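GDSL-like Lipase/Acylhydrolase family protein (Neisseria meningitidis, PDB 4K7J) probably removes O-acetyl groups from peptidoglycan, working as a peptidoglycan O-acetylesterase of the SGNH hydrolase family. Local coordinates at residues 226-229 against 233-236; 219-224 against 267-272. All blocks are in the same frame, centred on the assembly; numbering follows the deposited sequence.

Interaction 1 of 2, residues 226-229 against 233-236; sequences KWRA and NDLA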
loop_
_atom_site.group_PDB
_atom_site.type_symbol
_atom_site.label_atom_id
_atom_site.label_comp_id
_atom_site.label_asym_id
_atom_site.label_seq_id
_atom_site.Cartn_x
_atom_site.Cartn_y
_atom_site.Cartn_z
ATOM N N LYS A 226 -9.793 -12.835 2.714
ATOM C CA LYS A 226 -9.597 -12.962 4.159
ATOM C C LYS A 226 -10.133 -11.765 4.933
ATOM O O LYS A 226 -10.284 -11.839 6.155
ATOM C CB LYS A 226 -8.104 -13.089 4.495
ATOM C CG LYS A 226 -7.418 -14.381 4.068
ATOM C CD LYS A 226 -5.942 -14.291 4.476
ATOM C CE LYS A 226 -5.155 -15.563 4.186
ATOM N NZ LYS A 226 -3.709 -15.363 4.569
ATOM N N TRP A 227 -10.374 -10.653 4.237
ATOM C CA TRP A 227 -10.777 -9.414 4.901
ATOM C C TRP A 227 -12.309 -9.309 4.905
ATOM O O TRP A 227 -12.980 -10.078 4.220
ATOM C CB TRP A 227 -10.138 -8.186 4.230
ATOM C CG TRP A 227 -8.643 -8.258 4.059
ATOM C CD1 TRP A 227 -7.777 -9.078 4.723
ATOM C CD2 TRP A 227 -7.848 -7.493 3.145
ATOM N NE1 TRP A 227 -6.497 -8.864 4.286
ATOM C CE2 TRP A 227 -6.512 -7.895 3.318
ATOM C CE3 TRP A 227 -8.139 -6.498 2.197
ATOM C CZ2 TRP A 227 -5.460 -7.338 2.582
ATOM C CZ3 TRP A 227 -7.094 -5.949 1.459
ATOM C CH2 TRP A 227 -5.773 -6.383 1.648
ATOM N N ARG A 228 -12.859 -8.367 5.669
ATOM C CA ARG A 228 -14.313 -8.312 5.870
ATOM C C ARG A 228 -15.090 -8.083 4.568
ATOM O O ARG A 228 -14.566 -7.524 3.615
ATOM C CB ARG A 228 -14.696 -7.269 6.942
ATOM C CG ARG A 228 -14.568 -5.826 6.505
ATOM C CD ARG A 228 -14.495 -4.885 7.710
ATOM N NE ARG A 228 -14.674 -3.482 7.325
ATOM C CZ ARG A 228 -15.852 -2.868 7.311
ATOM N NH1 ARG A 228 -16.943 -3.533 7.662
ATOM N NH2 ARG A 228 -15.943 -1.598 6.943
ATOM N N ALA A 229 -16.342 -8.526 4.535
ATOM C CA ALA A 229 -17.139 -8.453 3.304
ATOM C C ALA A 229 -17.270 -7.017 2.777
ATOM O O ALA A 229 -17.297 -6.799 1.571
ATOM C CB ALA A 229 -18.523 -9.074 3.526
ATOM N N ASN A 233 -16.011 -0.809 0.845
ATOM C CA ASN A 233 -16.434 0.435 1.489
ATOM C C ASN A 233 -15.295 1.072 2.284
ATOM O O ASN A 233 -15.196 2.304 2.355
ATOM C CB ASN A 233 -17.671 0.231 2.370
ATOM C CG ASN A 233 -18.858 -0.321 1.593
ATOM O OD1 ASN A 233 -18.953 -0.158 0.374
ATOM N ND2 ASN A 233 -19.758 -0.994 2.294
ATOM N N ASP A 234 -14.425 0.245 2.868
ATOM C CA ASP A 234 -13.195 0.772 3.472
ATOM C C ASP A 234 -12.302 1.416 2.389
ATOM O O ASP A 234 -11.721 2.479 2.598
ATOM C CB ASP A 234 -12.400 -0.326 4.208
ATOM C CG ASP A 234 -13.174 -0.972 5.359
ATOM O OD1 ASP A 234 -14.106 -0.344 5.922
ATOM O OD2 ASP A 234 -12.833 -2.130 5.715
ATOM N N LEU A 235 -12.180 0.763 1.238
ATOM C CA LEU A 235 -11.377 1.316 0.142
ATOM C C LEU A 235 -11.932 2.665 -0.336
ATOM O O LEU A 235 -11.182 3.628 -0.548
ATOM C CB LEU A 235 -11.312 0.331 -1.029
ATOM C CG LEU A 235 -10.530 0.833 -2.246
ATOM C CD1 LEU A 235 -9.085 1.109 -1.904
ATOM C CD2 LEU A 235 -10.639 -0.138 -3.396
ATOM N N ALA A 236 -13.253 2.724 -0.500
ATOM C CA ALA A 236 -13.924 3.966 -0.866
ATOM C C ALA A 236 -13.532 5.102 0.077
ATOM O O ALA A 236 -13.426 6.247 -0.343
ATOM C CB ALA A 236 -15.456 3.773 -0.877
#
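The guanidinium of Arg228 meets the carboxylate of Asp234 edge to edge, through its NE and NH2 side, with neither group lying over a face of the other. This is a bidentate, side-on salt bridge. It ties the loop that follows strand 208-215 to helix 231-236 in the alpha/beta SGNH hydrolase fold. The two side chains approach from opposite directions, and the guanidinium and carboxylate planes are 35° apart, so the pairing is twisted rather than coplanar. That twist is visible at Arg228 NE, which donates to Asp234 OD2 at 2.8 Å and reaches the oxygen's syn lone pair, while OD2 itself stands 19° out of the guanidinium plane. Asp234 OD1 lies nearer that plane. The side chain of Arg228 starts from a torsion that sets CG between the backbone N and the carbonyl carbon (chi1 73°), then runs extended from CG to NE and lays the nitrogen edge against the acid. Asp234 is a buried residue, and OD2 is held a second time by the backbone N of Leu122; the backbone of Arg228 in turn bonds with that of Phe120, so both partners are anchored to the same neighbouring loop. The second prong runs from Arg228 NH2 to Asp234 OD1, where the modelled 2.4 Å is doubtfully short for an otherwise plain charged hydrogen bond.

Interaction 2 of 2, residues 219-224 against 267-272; sequences AQLTQW and LDTVRQ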
loop_
_atom_site.group_PDB
_atom_site.type_symbol
_atom_site.label_atom_id
_atom_site.label_comp_id
_atom_site.label_asym_id
_atom_site.label_seq_id
_atom_site.Cartn_x
_atom_site.Cartn_y
_atom_site.Cartn_z
ATOM N N ALA A 219 1.492 -12.316 1.042
ATOM C CA ALA A 219 0.118 -12.216 0.538
ATOM C C ALA A 219 -0.022 -12.318 -0.982
ATOM O O ALA A 219 0.906 -12.018 -1.738
ATOM C CB ALA A 219 -0.539 -10.933 1.029
ATOM N N GLN A 220 -1.212 -12.731 -1.407
ATOM C CA GLN A 220 -1.609 -12.764 -2.811
ATOM C C GLN A 220 -2.866 -11.910 -2.956
ATOM O O GLN A 220 -3.588 -11.722 -1.975
ATOM C CB GLN A 220 -1.917 -14.191 -3.226
ATOM C CG GLN A 220 -0.704 -15.135 -3.142
ATOM C CD GLN A 220 -1.094 -16.554 -3.467
ATOM O OE1 GLN A 220 -1.848 -16.804 -4.424
ATOM N NE2 GLN A 220 -0.628 -17.493 -2.652
ATOM N N LEU A 221 -3.129 -11.392 -4.157
ATOM C CA LEU A 221 -4.260 -10.478 -4.346
ATOM C C LEU A 221 -5.598 -11.101 -3.997
ATOM O O LEU A 221 -6.457 -10.441 -3.421
ATOM C CB LEU A 221 -4.316 -9.915 -5.774
ATOM C CG LEU A 221 -5.571 -9.089 -6.078
ATOM C CD1 LEU A 221 -5.608 -7.823 -5.239
ATOM C CD2 LEU A 221 -5.698 -8.757 -7.536
ATOM N N THR A 222 -5.774 -12.375 -4.342
ATOM C CA THR A 222 -7.032 -13.065 -4.074
ATOM C C THR A 222 -7.296 -13.192 -2.581
ATOM O O THR A 222 -8.432 -13.411 -2.166
ATOM C CB THR A 222 -7.083 -14.470 -4.712
ATOM O OG1 THR A 222 -6.010 -15.284 -4.202
ATOM C CG2 THR A 222 -6.984 -14.366 -6.230
ATOM N N GLN A 223 -6.254 -13.042 -1.775
ATOM C CA GLN A 223 -6.405 -13.177 -0.334
ATOM C C GLN A 223 -7.014 -11.944 0.332
ATOM O O GLN A 223 -7.108 -11.896 1.549
ATOM C CB GLN A 223 -5.083 -13.569 0.331
ATOM C CG GLN A 223 -4.663 -14.995 -0.042
ATOM C CD GLN A 223 -3.256 -15.318 0.373
ATOM O OE1 GLN A 223 -2.417 -14.438 0.458
ATOM N NE2 GLN A 223 -2.991 -16.595 0.640
ATOM N N TRP A 224 -7.435 -10.960 -0.462
ATOM C CA TRP A 224 -8.348 -9.943 0.052
ATOM C C TRP A 224 -9.620 -10.612 0.613
ATOM O O TRP A 224 -10.324 -10.033 1.453
ATOM C CB TRP A 224 -8.728 -8.938 -1.038
ATOM C CG TRP A 224 -7.633 -7.963 -1.427
ATOM C CD1 TRP A 224 -6.284 -8.107 -1.239
ATOM C CD2 TRP A 224 -7.816 -6.696 -2.068
ATOM N NE1 TRP A 224 -5.621 -7.005 -1.724
ATOM C CE2 TRP A 224 -6.541 -6.130 -2.246
ATOM C CE3 TRP A 224 -8.943 -5.987 -2.510
ATOM C CZ2 TRP A 224 -6.355 -4.884 -2.847
ATOM C CZ3 TRP A 224 -8.757 -4.754 -3.109
ATOM C CH2 TRP A 224 -7.471 -4.211 -3.268
ATOM N N LEU A 267 -9.460 -9.635 -12.452
ATOM C CA LEU A 267 -10.356 -8.737 -13.186
ATOM C C LEU A 267 -11.518 -8.265 -12.315
ATOM O O LEU A 267 -11.864 -7.097 -12.328
ATOM C CB LEU A 267 -10.896 -9.430 -14.440
ATOM C CG LEU A 267 -9.813 -9.627 -15.501
ATOM C CD1 LEU A 267 -10.163 -10.748 -16.479
ATOM C CD2 LEU A 267 -9.572 -8.308 -16.230
ATOM N N ASP A 268 -12.121 -9.189 -11.568
ATOM C CA ASP A 268 -13.178 -8.841 -10.619
ATOM C C ASP A 268 -12.715 -7.792 -9.609
ATOM O O ASP A 268 -13.438 -6.839 -9.320
ATOM C CB ASP A 268 -13.671 -10.074 -9.860
ATOM C CG ASP A 268 -14.463 -11.023 -10.736
ATOM O OD1 ASP A 268 -14.849 -10.624 -11.862
ATOM O OD2 ASP A 268 -14.703 -12.169 -10.292
ATOM N N THR A 269 -11.512 -7.981 -9.069
ATOM C CA THR A 269 -10.967 -7.062 -8.087
ATOM C C THR A 269 -10.763 -5.664 -8.669
ATOM O O THR A 269 -11.084 -4.668 -8.019
ATOM C CB THR A 269 -9.645 -7.587 -7.472
ATOM O OG1 THR A 269 -9.833 -8.921 -6.984
ATOM C CG2 THR A 269 -9.211 -6.704 -6.320
ATOM N N VAL A 270 -10.236 -5.585 -9.892
ATOM C CA VAL A 270 -10.059 -4.292 -10.560
ATOM C C VAL A 270 -11.409 -3.602 -10.787
ATOM O O VAL A 270 -11.557 -2.410 -10.533
ATOM C CB VAL A 270 -9.298 -4.432 -11.900
ATOM C CG1 VAL A 270 -9.323 -3.119 -12.679
ATOM C CG2 VAL A 270 -7.847 -4.878 -11.655
ATOM N N ARG A 271 -12.383 -4.370 -11.262
ATOM C CA ARG A 271 -13.749 -3.881 -11.440
ATOM C C ARG A 271 -14.274 -3.282 -10.138
ATOM O O ARG A 271 -14.795 -2.155 -10.101
ATOM C CB ARG A 271 -14.653 -5.043 -11.863
ATOM C CG ARG A 271 -15.871 -4.632 -12.657
ATOM C CD ARG A 271 -16.956 -5.719 -12.662
ATOM N NE ARG A 271 -16.445 -7.093 -12.623
ATOM C CZ ARG A 271 -15.762 -7.688 -13.605
ATOM N NH1 ARG A 271 -15.464 -7.028 -14.718
ATOM N NH2 ARG A 271 -15.357 -8.949 -13.465
ATOM N N GLN A 272 -14.118 -4.038 -9.058
ATOM C CA GLN A 272 -14.568 -3.580 -7.755
ATOM C C GLN A 272 -13.867 -2.321 -7.264
ATOM O O GLN A 272 -14.512 -1.434 -6.690
ATOM C CB GLN A 272 -14.498 -4.715 -6.745
ATOM C CG GLN A 272 -15.564 -5.759 -7.029
ATOM C CD GLN A 272 -15.383 -7.016 -6.223
ATOM O OE1 GLN A 272 -15.064 -6.968 -5.036
ATOM N NE2 GLN A 272 -15.576 -8.161 -6.869
HETATM O O HOH W 1 -9.228 -9.852 -4.370
#
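Leu221 and Thr269 face each other from a 3-10 segment, 221-224, and from the interior of helix 259-276, with their CA atoms 8.4 Å apart and the backbones too distant for direct bonding. The 3-10 turn, marked by the bond from Trp224 N to Leu221 O at 3.2 Å, brings Leu221 and Trp224 round to the same side, and both direct CB at the helix. Thr269 answers with its methyl group. Its CG2 meets Leu221 CD1 tip to tip at 3.9 Å and approaches Trp224 CZ3 obliquely at 3.8 Å. Measured against the indole, CG2 lies 4.2 Å from the centroid of the Trp224 six-membered ring and 27° off the ring normal, a CH-pi contact over the face but displaced toward the rim. Leu221 CD1 sits on that same face, 3.5 Å above the plane of the Trp224 ring, so the two methyls share it. The torsion of Thr269 sorts its branches: CG2 is anti to the backbone N and goes to the aromatic, whereas OG1 (chi1 -52°) stays beside the N and bonds to Lys265 O, one turn earlier. A water links the polar parts, donating to Leu221 O at 3.0 Å and to Thr269 OG1 at 2.8 Å. Trp224 NE1 is bonded to Tyr247 OH, which pins the ring at its pyrrole end. This contact therefore joins the loop after strand 208-215 to a flanking helix of the alpha/beta domain by a small apolar cluster with a water bridge beside it. The chemistry implies a division of labour: the methyls supply dispersion contacts, while the hydroxyl receives from the water and still reaches the helix backbone.

How the interactions relate
Interaction 2 flows into interaction 1 along one loop, since 219-224 is followed closely by 226-229, and their centres lie 11 Å apart. Two stacked indoles link them: Trp227 lies on the face of Trp224 opposite Thr269 CG2, with Trp227 CH2 at 3.4 Å from Trp224 NE1. From the loop, interaction 1 reaches helix 231-236 and interaction 2 reaches helix 259-276; Met232 touches both Trp224 and Gln272, bringing those helices together. As for the active site, Ala219 O bonds to Asn250 ND2, and Asn250 belongs to a Gly-Thr-Asn-Glu sequence resembling SGNH block III, whose asparagine in relatives lines the oxyanion hole.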